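Local coordinates for protein CDP-glucose-4,6-dehydratase (Yersinia pseudotuberculosis, PDB 1RKX) that catalyses the dehydration of CDP-D-glucose to its 4-keto-6-deoxy sugar, probably by way of a transient oxidation by its bound NAD, as in related short-chain dehydratases, at residues E82-M87 with V112-A117; L166-Y171 with V188-A193; R206-I211 with E277-Y282. All coordinates share one frame; numbering follows the deposited sequence.

Contact 1: residues E82-M87 with V112-A117; sequences EIVFHM and VYLLEA. With NAD (nicotinamide-adenine-dinucleotide), chain G.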
loop_
_atom_site.group_PDB
_atom_site.type_symbol
_atom_site.label_atom_id
_atom_site.label_comp_id
_atom_site.label_asym_id
_atom_site.label_seq_id
_atom_site.Cartn_x
_atom_site.Cartn_y
_atom_site.Cartn_z
ATOM N N GLU C 82 -31.369 -9.170 -20.543
ATOM C CA GLU C 82 -30.778 -10.155 -19.641
ATOM C C GLU C 82 -29.322 -9.743 -19.455
ATOM O O GLU C 82 -28.674 -10.114 -18.478
ATOM C CB GLU C 82 -30.777 -11.548 -20.263
ATOM C CG GLU C 82 -32.084 -12.032 -20.825
ATOM C CD GLU C 82 -31.881 -13.303 -21.625
ATOM O OE1 GLU C 82 -31.512 -14.330 -21.010
ATOM O OE2 GLU C 82 -32.069 -13.262 -22.865
ATOM N N ILE C 83 -28.816 -8.992 -20.424
ATOM C CA ILE C 83 -27.437 -8.528 -20.399
ATOM C C ILE C 83 -27.376 -7.053 -20.772
ATOM O O ILE C 83 -28.022 -6.611 -21.728
ATOM C CB ILE C 83 -26.566 -9.332 -21.390
ATOM C CG1 ILE C 83 -26.624 -10.823 -21.047
ATOM C CG2 ILE C 83 -25.117 -8.843 -21.329
ATOM C CD1 ILE C 83 -25.920 -11.719 -22.058
ATOM N N VAL C 84 -26.584 -6.295 -20.020
ATOM C CA VAL C 84 -26.442 -4.872 -20.269
ATOM C C VAL C 84 -24.980 -4.440 -20.366
ATOM O O VAL C 84 -24.158 -4.821 -19.536
ATOM C CB VAL C 84 -27.091 -4.036 -19.145
ATOM C CG1 VAL C 84 -26.843 -2.549 -19.404
ATOM C CG2 VAL C 84 -28.585 -4.329 -19.063
ATOM N N PHE C 85 -24.671 -3.654 -21.389
ATOM C CA PHE C 85 -23.334 -3.098 -21.576
ATOM C C PHE C 85 -23.514 -1.586 -21.521
ATOM O O PHE C 85 -24.183 -1.003 -22.384
ATOM C CB PHE C 85 -22.746 -3.475 -22.938
ATOM C CG PHE C 85 -22.324 -4.912 -23.049
ATOM C CD1 PHE C 85 -23.186 -5.864 -23.590
ATOM C CD2 PHE C 85 -21.054 -5.314 -22.633
ATOM C CE1 PHE C 85 -22.786 -7.200 -23.721
ATOM C CE2 PHE C 85 -20.641 -6.646 -22.758
ATOM C CZ PHE C 85 -21.510 -7.592 -23.305
ATOM N N HIS C 86 -22.939 -0.950 -20.504
ATOM C CA HIS C 86 -23.055 0.495 -20.365
ATOM C C HIS C 86 -21.812 1.175 -20.919
ATOM O O HIS C 86 -20.763 1.187 -20.274
ATOM C CB HIS C 86 -23.262 0.861 -18.888
ATOM C CG HIS C 86 -23.326 2.338 -18.624
ATOM N ND1 HIS C 86 -24.108 3.197 -19.367
ATOM C CD2 HIS C 86 -22.711 3.103 -17.690
ATOM C CE1 HIS C 86 -23.969 4.427 -18.905
ATOM N NE2 HIS C 86 -23.128 4.398 -17.886
ATOM N N MET C 87 -21.930 1.731 -22.123
ATOM C CA MET C 87 -20.807 2.409 -22.748
ATOM C C MET C 87 -21.025 3.894 -22.992
ATOM O O MET C 87 -20.105 4.591 -23.412
ATOM C CB MET C 87 -20.434 1.722 -24.063
ATOM C CG MET C 87 -19.771 0.374 -23.855
ATOM S SD MET C 87 -18.810 -0.173 -25.273
ATOM C CE MET C 87 -20.073 -0.916 -26.229
ATOM N N VAL C 112 -25.485 5.953 -12.319
ATOM C CA VAL C 112 -26.419 5.749 -11.215
ATOM C C VAL C 112 -27.818 5.426 -11.752
ATOM O O VAL C 112 -28.459 4.472 -11.297
ATOM C CB VAL C 112 -26.504 7.004 -10.305
ATOM C CG1 VAL C 112 -27.685 6.876 -9.342
ATOM C CG2 VAL C 112 -25.199 7.159 -9.520
ATOM N N TYR C 113 -28.287 6.209 -12.722
ATOM C CA TYR C 113 -29.612 5.987 -13.312
ATOM C C TYR C 113 -29.725 4.615 -13.988
ATOM O O TYR C 113 -30.769 3.960 -13.918
ATOM C CB TYR C 113 -29.931 7.084 -14.331
ATOM C CG TYR C 113 -30.046 8.481 -13.742
ATOM C CD1 TYR C 113 -29.760 9.602 -14.518
ATOM C CD2 TYR C 113 -30.430 8.683 -12.409
ATOM C CE1 TYR C 113 -29.844 10.888 -13.992
ATOM C CE2 TYR C 113 -30.522 9.973 -11.872
ATOM C CZ TYR C 113 -30.223 11.065 -12.673
ATOM O OH TYR C 113 -30.291 12.342 -12.169
ATOM N N LEU C 114 -28.657 4.185 -14.650
ATOM C CA LEU C 114 -28.658 2.887 -15.320
ATOM C C LEU C 114 -28.787 1.756 -14.301
ATOM O O LEU C 114 -29.623 0.855 -14.455
ATOM C CB LEU C 114 -27.367 2.694 -16.121
ATOM C CG LEU C 114 -27.304 1.319 -16.796
ATOM C CD1 LEU C 114 -27.565 1.478 -18.282
ATOM C CD2 LEU C 114 -25.955 0.672 -16.548
ATOM N N LEU C 115 -27.959 1.805 -13.260
ATOM C CA LEU C 115 -27.982 0.784 -12.216
ATOM C C LEU C 115 -29.305 0.793 -11.451
ATOM O O LEU C 115 -29.817 -0.264 -11.073
ATOM C CB LEU C 115 -26.800 0.980 -11.256
ATOM C CG LEU C 115 -25.425 0.781 -11.911
ATOM C CD1 LEU C 115 -24.309 1.183 -10.946
ATOM C CD2 LEU C 115 -25.277 -0.681 -12.328
ATOM N N GLU C 116 -29.873 1.978 -11.241
ATOM C CA GLU C 116 -31.152 2.084 -10.541
ATOM C C GLU C 116 -32.254 1.427 -11.380
ATOM O O GLU C 116 -33.114 0.718 -10.853
ATOM C CB GLU C 116 -31.494 3.558 -10.288
ATOM C CG GLU C 116 -32.752 3.803 -9.449
ATOM C CD GLU C 116 -32.628 3.325 -8.008
ATOM O OE1 GLU C 116 -31.523 2.922 -7.579
ATOM O OE2 GLU C 116 -33.654 3.360 -7.293
ATOM N N ALA C 117 -32.220 1.661 -12.690
ATOM C CA ALA C 117 -33.213 1.079 -13.588
ATOM C C ALA C 117 -33.114 -0.442 -13.546
ATOM O O ALA C 117 -34.123 -1.146 -13.455
ATOM C CB ALA C 117 -32.992 1.580 -15.010
HETATM P PA NAD G . -17.787 7.745 -28.561
HETATM O O1A NAD G . -17.854 9.206 -28.339
HETATM O O2A NAD G . -17.594 7.281 -29.960
HETATM O O5B NAD G . -19.103 7.025 -27.983
HETATM C C5B NAD G . -19.767 7.600 -26.832
HETATM C C4B NAD G . -21.237 7.180 -26.782
HETATM O O4B NAD G . -21.717 7.863 -25.601
HETATM C C3B NAD G . -22.052 7.728 -27.943
HETATM O O3B NAD G . -22.823 6.631 -28.473
HETATM C C2B NAD G . -22.877 8.819 -27.287
HETATM O O2B NAD G . -24.127 9.094 -27.978
HETATM C C1B NAD G . -23.023 8.288 -25.885
HETATM N N9A NAD G . -23.398 9.321 -24.932
HETATM C C8A NAD G . -22.629 10.353 -24.463
HETATM N N7A NAD G . -23.268 11.144 -23.604
HETATM C C5A NAD G . -24.529 10.587 -23.517
HETATM C C6A NAD G . -25.670 10.963 -22.775
HETATM N N6A NAD G . -25.766 11.993 -21.960
HETATM N N1A NAD G . -26.794 10.190 -22.909
HETATM C C2A NAD G . -26.729 9.109 -23.753
HETATM N N3A NAD G . -25.731 8.666 -24.487
HETATM C C4A NAD G . -24.635 9.459 -24.327
HETATM O O3 NAD G . -16.673 7.164 -27.636
HETATM P PN NAD G . -16.111 5.638 -27.459
HETATM O O1N NAD G . -14.710 5.716 -27.882
HETATM O O2N NAD G . -16.934 4.737 -28.305
HETATM O O5D NAD G . -16.201 5.411 -25.896
HETATM C C5D NAD G . -17.066 4.365 -25.438
HETATM C C4D NAD G . -16.967 4.234 -23.931
HETATM O O4D NAD G . -15.594 3.785 -23.684
HETATM C C3D NAD G . -17.119 5.487 -23.069
HETATM O O3D NAD G . -17.651 5.091 -21.790
HETATM C C2D NAD G . -15.679 5.966 -22.942
HETATM O O2D NAD G . -15.533 6.829 -21.802
HETATM C C1D NAD G . -14.957 4.655 -22.776
HETATM N N1N NAD G . -13.534 4.766 -23.076
HETATM C C2N NAD G . -13.039 4.851 -24.389
HETATM C C3N NAD G . -11.567 4.875 -24.659
HETATM C C7N NAD G . -11.131 4.908 -26.067
HETATM O O7N NAD G . -9.907 4.905 -26.270
HETATM N N7N NAD G . -11.984 4.938 -27.111
HETATM C C4N NAD G . -10.616 4.963 -23.486
HETATM C C5N NAD G . -11.311 4.890 -22.164
HETATM C C6N NAD G . -12.612 4.797 -21.985
#
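Leu114 of helix 100-121 packs onto Val84 and His86 of strand 83-86 in a buried helix-on-sheet contact within the Rossmann-type nucleotide-binding fold. The interface is small, about 137 Å² summed over both sides, and rests on one leucine. CD2 of Leu114 lies 3.6 Å from CB of His86 and nearly as close to CG, so this branch meets the root of the imidazole and approaches the ring obliquely. The other branch touches both strand residues, with CD1 of Leu114 4.2 Å from CG1 of Val84 and 4.0 Å from ND1 of His86. Both Leu114 and His86 carry CG anti to the backbone N (chi1 178° and 177°), and their side chains pass alongside one another in opposite directions, which sets CD2 against the base of the histidine.

Val84 and His86 are two residues apart on the strand and face the helix together, while the intervening Phe85 points to the other side of the sheet. The polar rim of the imidazole is held by other residues: ND1 hydrogen-bonds to Thr15 OG1, and NE2 makes a weak hydrogen bond to Thr111 OG1, one turn before Leu114 on the same helix. The Thr15 bond, with the weaker one to Thr111, would fix the ring's rotation between strand 11-15 and the helix. The strand ends at His86, and the next residue, Met87, accepts through its carbonyl O a 3.0 Å hydrogen bond from NAD O3D, a ribose hydroxyl of the cofactor. Strand 83-86 lies between strands 11-15 and 126-130 of the parallel sheet, and helix 100-121 packs between helix 69-79, met by Tyr113 and Ala117, and helix 156-175, met by Val112 and Leu115.

Contact 2: residues L166-Y171 with V188-A193; sequences LVTSSY and VATVRA. With NAD (nicotinamide-adenine-dinucleotide), chain G.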
loop_
_atom_site.group_PDB
_atom_site.type_symbol
_atom_site.label_atom_id
_atom_site.label_comp_id
_atom_site.label_asym_id
_atom_site.label_seq_id
_atom_site.Cartn_x
_atom_site.Cartn_y
_atom_site.Cartn_z
ATOM N N LEU C 166 -16.661 3.780 -8.150
ATOM C CA LEU C 166 -17.174 3.777 -6.786
ATOM C C LEU C 166 -18.680 3.498 -6.779
ATOM O O LEU C 166 -19.153 2.658 -6.012
ATOM C CB LEU C 166 -16.889 5.120 -6.096
ATOM C CG LEU C 166 -15.650 5.159 -5.194
ATOM C CD1 LEU C 166 -14.384 4.932 -6.016
ATOM C CD2 LEU C 166 -15.588 6.502 -4.468
ATOM N N VAL C 167 -19.421 4.199 -7.633
ATOM C CA VAL C 167 -20.873 4.019 -7.724
ATOM C C VAL C 167 -21.234 2.556 -7.985
ATOM O O VAL C 167 -22.111 2.000 -7.321
ATOM C CB VAL C 167 -21.481 4.880 -8.866
ATOM C CG1 VAL C 167 -22.922 4.431 -9.170
ATOM C CG2 VAL C 167 -21.467 6.356 -8.468
ATOM N N THR C 168 -20.564 1.945 -8.953
ATOM C CA THR C 168 -20.845 0.555 -9.294
ATOM C C THR C 168 -20.545 -0.352 -8.111
ATOM O O THR C 168 -21.305 -1.271 -7.824
ATOM C CB THR C 168 -20.028 0.093 -10.514
ATOM O OG1 THR C 168 -20.250 0.990 -11.608
ATOM C CG2 THR C 168 -20.465 -1.316 -10.939
ATOM N N SER C 169 -19.441 -0.082 -7.419
ATOM C CA SER C 169 -19.067 -0.879 -6.252
ATOM C C SER C 169 -20.139 -0.816 -5.158
ATOM O O SER C 169 -20.507 -1.840 -4.567
ATOM C CB SER C 169 -17.733 -0.383 -5.693
ATOM O OG SER C 169 -17.383 -1.091 -4.525
ATOM N N SER C 170 -20.640 0.387 -4.881
ATOM C CA SER C 170 -21.660 0.540 -3.848
ATOM C C SER C 170 -22.988 -0.092 -4.254
ATOM O O SER C 170 -23.632 -0.747 -3.436
ATOM C CB SER C 170 -21.893 2.012 -3.510
ATOM O OG SER C 170 -22.926 2.138 -2.534
ATOM N N TYR C 171 -23.399 0.106 -5.505
ATOM C CA TYR C 171 -24.659 -0.475 -5.960
ATOM C C TYR C 171 -24.593 -1.992 -5.862
ATOM O O TYR C 171 -25.556 -2.632 -5.443
ATOM C CB TYR C 171 -24.977 -0.056 -7.399
ATOM C CG TYR C 171 -26.048 1.011 -7.483
ATOM C CD1 TYR C 171 -25.758 2.347 -7.197
ATOM C CD2 TYR C 171 -27.367 0.677 -7.792
ATOM C CE1 TYR C 171 -26.759 3.324 -7.214
ATOM C CE2 TYR C 171 -28.375 1.641 -7.809
ATOM C CZ TYR C 171 -28.066 2.960 -7.520
ATOM O OH TYR C 171 -29.066 3.911 -7.538
ATOM N N VAL C 188 -22.789 -7.912 -11.489
ATOM C CA VAL C 188 -22.318 -6.615 -11.978
ATOM C C VAL C 188 -20.800 -6.435 -11.953
ATOM O O VAL C 188 -20.155 -6.659 -10.930
ATOM C CB VAL C 188 -22.950 -5.479 -11.150
ATOM C CG1 VAL C 188 -22.569 -4.119 -11.744
ATOM C CG2 VAL C 188 -24.464 -5.650 -11.110
ATOM N N ALA C 189 -20.239 -6.003 -13.079
ATOM C CA ALA C 189 -18.800 -5.797 -13.177
ATOM C C ALA C 189 -18.448 -4.504 -13.909
ATOM O O ALA C 189 -19.284 -3.911 -14.590
ATOM C CB ALA C 189 -18.158 -6.977 -13.902
ATOM N N THR C 190 -17.207 -4.059 -13.742
ATOM C CA THR C 190 -16.730 -2.883 -14.453
ATOM C C THR C 190 -15.543 -3.338 -15.290
ATOM O O THR C 190 -14.841 -4.284 -14.921
ATOM C CB THR C 190 -16.281 -1.735 -13.507
ATOM O OG1 THR C 190 -15.320 -2.222 -12.561
ATOM C CG2 THR C 190 -17.483 -1.147 -12.775
ATOM N N VAL C 191 -15.336 -2.687 -16.429
ATOM C CA VAL C 191 -14.223 -3.028 -17.302
ATOM C C VAL C 191 -13.421 -1.764 -17.588
ATOM O O VAL C 191 -13.972 -0.703 -17.884
ATOM C CB VAL C 191 -14.708 -3.695 -18.619
ATOM C CG1 VAL C 191 -15.300 -5.061 -18.303
ATOM C CG2 VAL C 191 -15.735 -2.824 -19.324
ATOM N N ARG C 192 -12.107 -1.893 -17.489
ATOM C CA ARG C 192 -11.203 -0.771 -17.670
ATOM C C ARG C 192 -10.254 -0.998 -18.838
ATOM O O ARG C 192 -9.484 -1.960 -18.845
ATOM C CB ARG C 192 -10.421 -0.576 -16.366
ATOM C CG ARG C 192 -11.339 -0.516 -15.141
ATOM C CD ARG C 192 -10.626 -0.862 -13.836
ATOM N NE ARG C 192 -11.561 -0.918 -12.710
ATOM C CZ ARG C 192 -11.242 -1.327 -11.489
ATOM N NH1 ARG C 192 -10.010 -1.729 -11.221
ATOM N NH2 ARG C 192 -12.157 -1.321 -10.529
ATOM N N ALA C 193 -10.308 -0.101 -19.818
ATOM C CA ALA C 193 -9.460 -0.202 -21.000
ATOM C C ALA C 193 -9.319 1.166 -21.653
ATOM O O ALA C 193 -10.160 2.043 -21.456
ATOM C CB ALA C 193 -10.072 -1.192 -21.991
HETATM P PA NAD G . -17.787 7.745 -28.561
HETATM O O1A NAD G . -17.854 9.206 -28.339
HETATM O O2A NAD G . -17.594 7.281 -29.960
HETATM O O5B NAD G . -19.103 7.025 -27.983
HETATM C C5B NAD G . -19.767 7.600 -26.832
HETATM C C4B NAD G . -21.237 7.180 -26.782
HETATM O O4B NAD G . -21.717 7.863 -25.601
HETATM C C3B NAD G . -22.052 7.728 -27.943
HETATM O O3B NAD G . -22.823 6.631 -28.473
HETATM C C2B NAD G . -22.877 8.819 -27.287
HETATM O O2B NAD G . -24.127 9.094 -27.978
HETATM C C1B NAD G . -23.023 8.288 -25.885
HETATM N N9A NAD G . -23.398 9.321 -24.932
HETATM C C8A NAD G . -22.629 10.353 -24.463
HETATM N N7A NAD G . -23.268 11.144 -23.604
HETATM C C5A NAD G . -24.529 10.587 -23.517
HETATM C C6A NAD G . -25.670 10.963 -22.775
HETATM N N6A NAD G . -25.766 11.993 -21.960
HETATM N N1A NAD G . -26.794 10.190 -22.909
HETATM C C2A NAD G . -26.729 9.109 -23.753
HETATM N N3A NAD G . -25.731 8.666 -24.487
HETATM C C4A NAD G . -24.635 9.459 -24.327
HETATM O O3 NAD G . -16.673 7.164 -27.636
HETATM P PN NAD G . -16.111 5.638 -27.459
HETATM O O1N NAD G . -14.710 5.716 -27.882
HETATM O O2N NAD G . -16.934 4.737 -28.305
HETATM O O5D NAD G . -16.201 5.411 -25.896
HETATM C C5D NAD G . -17.066 4.365 -25.438
HETATM C C4D NAD G . -16.967 4.234 -23.931
HETATM O O4D NAD G . -15.594 3.785 -23.684
HETATM C C3D NAD G . -17.119 5.487 -23.069
HETATM O O3D NAD G . -17.651 5.091 -21.790
HETATM C C2D NAD G . -15.679 5.966 -22.942
HETATM O O2D NAD G . -15.533 6.829 -21.802
HETATM C C1D NAD G . -14.957 4.655 -22.776
HETATM N N1N NAD G . -13.534 4.766 -23.076
HETATM C C2N NAD G . -13.039 4.851 -24.389
HETATM C C3N NAD G . -11.567 4.875 -24.659
HETATM C C7N NAD G . -11.131 4.908 -26.067
HETATM O O7N NAD G . -9.907 4.905 -26.270
HETATM N N7N NAD G . -11.984 4.938 -27.111
HETATM C C4N NAD G . -10.616 4.963 -23.486
HETATM C C5N NAD G . -11.311 4.890 -22.164
HETATM C C6N NAD G . -12.612 4.797 -21.985
#
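Van der Waals packing of methyl groups joins the two segments. Thr168 of helix 156-175 sets its CG2 between two side chains of strand 187-192, 3.6 Å from Val188 CG1 and 3.5 Å from Thr190 CG2. With OG1 turned beside the backbone N (chi1 -54°), CG2 stands anti to that N and is the branch that meets the strand. It crosses the Val188 side chain at a slant, whereas Thr168 and Thr190 slide past each other, bringing Thr190 CG2 within 3.6 Å of Thr168 CB as well.

The polar bonds of both threonines are made to other residues. Thr168 OG1 is hydrogen-bonded to Asn129 ND2 and to the carbonyl O of Ala164, one turn earlier in its own helix, and Thr190 OG1 pairs with Glu165 OE1. Glu165 also receives Arg192 NE through its OE2 in a salt bridge, which ties a second residue of the strand to the helix.

At the last residue of the segment, the carbonyl O of Ala193 lies 3.2 Å from C5N of the NAD nicotinamide ring. A helix laid against a strand of a parallel sheet, with the cofactor at the C-terminal edge of that sheet, is characteristic of the Rossmann-type fold of the short-chain dehydrogenase/reductase family.

Contact 3: residues R206-I211 with E277-Y282; sequences RIVPDI and EQMVKY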
loop_
_atom_site.group_PDB
_atom_site.type_symbol
_atom_site.label_atom_id
_atom_site.label_comp_id
_atom_site.label_asym_id
_atom_site.label_seq_id
_atom_site.Cartn_x
_atom_site.Cartn_y
_atom_site.Cartn_z
ATOM N N ARG C 206 -7.150 12.776 -32.562
ATOM C CA ARG C 206 -6.723 11.450 -32.141
ATOM C C ARG C 206 -5.751 11.060 -33.241
ATOM O O ARG C 206 -6.079 11.151 -34.427
ATOM C CB ARG C 206 -7.909 10.487 -32.061
ATOM C CG ARG C 206 -8.791 10.745 -30.845
ATOM C CD ARG C 206 -9.811 9.641 -30.622
ATOM N NE ARG C 206 -10.590 9.862 -29.404
ATOM C CZ ARG C 206 -11.591 9.085 -29.000
ATOM N NH1 ARG C 206 -11.945 8.025 -29.716
ATOM N NH2 ARG C 206 -12.244 9.369 -27.879
ATOM N N ILE C 207 -4.552 10.647 -32.850
ATOM C CA ILE C 207 -3.510 10.326 -33.816
ATOM C C ILE C 207 -3.861 9.396 -34.970
ATOM O O ILE C 207 -3.599 9.735 -36.123
ATOM C CB ILE C 207 -2.238 9.793 -33.120
ATOM C CG1 ILE C 207 -2.508 8.441 -32.478
ATOM C CG2 ILE C 207 -1.777 10.779 -32.060
ATOM C CD1 ILE C 207 -1.239 7.727 -32.104
ATOM N N VAL C 208 -4.442 8.235 -34.696
ATOM C CA VAL C 208 -4.765 7.336 -35.798
ATOM C C VAL C 208 -5.767 7.988 -36.749
ATOM O O VAL C 208 -5.555 7.997 -37.957
ATOM C CB VAL C 208 -5.301 5.987 -35.296
ATOM C CG1 VAL C 208 -5.723 5.120 -36.477
ATOM C CG2 VAL C 208 -4.219 5.281 -34.503
ATOM N N PRO C 209 -6.872 8.538 -36.222
ATOM C CA PRO C 209 -7.842 9.176 -37.122
ATOM C C PRO C 209 -7.214 10.336 -37.898
ATOM O O PRO C 209 -7.462 10.502 -39.092
ATOM C CB PRO C 209 -8.934 9.643 -36.172
ATOM C CG PRO C 209 -8.929 8.566 -35.132
ATOM C CD PRO C 209 -7.445 8.377 -34.874
ATOM N N ASP C 210 -6.399 11.139 -37.217
ATOM C CA ASP C 210 -5.748 12.267 -37.874
ATOM C C ASP C 210 -4.764 11.808 -38.937
ATOM O O ASP C 210 -4.571 12.489 -39.941
ATOM C CB ASP C 210 -5.023 13.150 -36.857
ATOM C CG ASP C 210 -5.976 13.939 -35.992
ATOM O OD1 ASP C 210 -7.138 14.126 -36.414
ATOM O OD2 ASP C 210 -5.564 14.387 -34.902
ATOM N N ILE C 211 -4.132 10.662 -38.715
ATOM C CA ILE C 211 -3.187 10.144 -39.693
ATOM C C ILE C 211 -3.959 9.792 -40.958
ATOM O O ILE C 211 -3.522 10.085 -42.068
ATOM C CB ILE C 211 -2.468 8.875 -39.185
ATOM C CG1 ILE C 211 -1.527 9.230 -38.029
ATOM C CG2 ILE C 211 -1.681 8.237 -40.324
ATOM C CD1 ILE C 211 -0.881 8.028 -37.368
ATOM N N GLU C 277 5.092 5.528 -39.482
ATOM C CA GLU C 277 5.903 4.878 -40.501
ATOM C C GLU C 277 5.241 3.605 -41.011
ATOM O O GLU C 277 5.205 3.357 -42.214
ATOM C CB GLU C 277 7.291 4.552 -39.943
ATOM C CG GLU C 277 8.128 5.781 -39.615
ATOM C CD GLU C 277 9.467 5.430 -38.995
ATOM O OE1 GLU C 277 10.277 6.352 -38.765
ATOM O OE2 GLU C 277 9.709 4.232 -38.732
ATOM N N GLN C 278 4.714 2.799 -40.095
ATOM C CA GLN C 278 4.058 1.556 -40.475
ATOM C C GLN C 278 2.802 1.833 -41.290
ATOM O O GLN C 278 2.515 1.132 -42.262
ATOM C CB GLN C 278 3.683 0.744 -39.237
ATOM C CG GLN C 278 4.853 0.407 -38.331
ATOM C CD GLN C 278 4.445 -0.473 -37.162
ATOM O OE1 GLN C 278 5.192 -0.621 -36.194
ATOM N NE2 GLN C 278 3.259 -1.066 -37.251
ATOM N N MET C 279 2.050 2.853 -40.892
ATOM C CA MET C 279 0.827 3.200 -41.604
ATOM C C MET C 279 1.136 3.772 -42.981
ATOM O O MET C 279 0.372 3.575 -43.927
ATOM C CB MET C 279 -0.001 4.192 -40.787
ATOM C CG MET C 279 -0.642 3.566 -39.561
ATOM S SD MET C 279 -1.702 4.706 -38.666
ATOM C CE MET C 279 -3.185 4.694 -39.705
ATOM N N VAL C 280 2.254 4.480 -43.091
ATOM C CA VAL C 280 2.666 5.047 -44.370
ATOM C C VAL C 280 2.959 3.900 -45.332
ATOM O O VAL C 280 2.629 3.966 -46.516
ATOM C CB VAL C 280 3.939 5.913 -44.220
ATOM C CG1 VAL C 280 4.572 6.161 -45.582
ATOM C CG2 VAL C 280 3.587 7.240 -43.571
ATOM N N LYS C 281 3.573 2.846 -44.806
ATOM C CA LYS C 281 3.921 1.676 -45.599
ATOM C C LYS C 281 2.679 0.896 -46.006
ATOM O O LYS C 281 2.598 0.378 -47.119
ATOM C CB LYS C 281 4.863 0.765 -44.809
ATOM C CG LYS C 281 6.164 1.433 -44.401
ATOM C CD LYS C 281 7.048 0.491 -43.598
ATOM C CE LYS C 281 8.326 1.184 -43.151
ATOM N NZ LYS C 281 9.190 0.283 -42.340
ATOM N N TYR C 282 1.713 0.807 -45.101
ATOM C CA TYR C 282 0.481 0.085 -45.389
ATOM C C TYR C 282 -0.394 0.872 -46.350
ATOM O O TYR C 282 -1.137 0.289 -47.143
ATOM C CB TYR C 282 -0.288 -0.188 -44.095
ATOM C CG TYR C 282 0.398 -1.168 -43.175
ATOM C CD1 TYR C 282 -0.011 -1.314 -41.851
ATOM C CD2 TYR C 282 1.456 -1.960 -43.628
ATOM C CE1 TYR C 282 0.614 -2.222 -41.001
ATOM C CE2 TYR C 282 2.087 -2.869 -42.786
ATOM C CZ TYR C 282 1.663 -2.994 -41.474
ATOM O OH TYR C 282 2.293 -3.882 -40.635
#
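Between 206-211 and 277-282, Met279 supplies the whole of one side, meeting Ile211 and Val208. Its sulfur lies 3.7 Å from Ile211 CD1 and 3.9 Å from Ile211 CG2, so the isoleucine offers both the end of its long branch and its short methyl. The terminal methyl goes a step further: Met279 CE is 3.9 Å from Ile211 CG2 and 4.1 Å from Val208 CG1. The chain of Met279 runs extended as far as the sulfur and then bends, with chi3 at 78°, which carries CE over toward the valine. It crosses Ile211 at a slant and Val208 at about a right angle. The meeting is wholly apolar and buries about 139 Å² over both sides.

Val208 and Ile211 are three residues apart, so they present neighbouring side chains on one face of their helix. This is plain helix-to-helix packing, and it joins helices 207-216 and 272-283, apart from the seven-stranded parallel sheet, in the smaller C-terminal part of the subunit, which in extended short-chain dehydrogenases/reductases forms much of the sugar-nucleotide site and probably does so here.

Further along helix 207-216, Leu212 and Phe215 also touch Met279, extending the apolar surface around it. Helix 322-338 closes on the same group, with Ile329 against Val208 and Leu326 against Met279. At the start of helix 207-216, Arg206 occupies the N-cap position; its carbonyl O accepts the first-turn hydrogen bond from Asp210 N at 2.8 Å. The Arg206 side chain forms a salt bridge through NH1 with Asp201 OD2, and its guanidinium end comes up beside the NAD.

In the fold
Contacts 1 and 2 are adjacent helix-on-sheet contacts of one Rossmann-type unit, with centres about 11 Å apart and strands in one parallel sheet. Their helices meet directly: Glu116 OE1 lies 2.6 Å from Tyr171 OH in a probable hydrogen bond, and Val112 CG2 packs 3.6 Å from Val167 CG1. Both helices touch the second subunit, and both strands lead to NAD, at its ribose and its nicotinamide respectively. Contact 3 lies on the opposite side of the chain's centre, its centre about 35 Å and 34 Å from theirs and its nearest atoms about 10 Å from each. The Val208 side chain is about 10 Å from NAD, and Arg206 of the same segment comes up beside the cofactor.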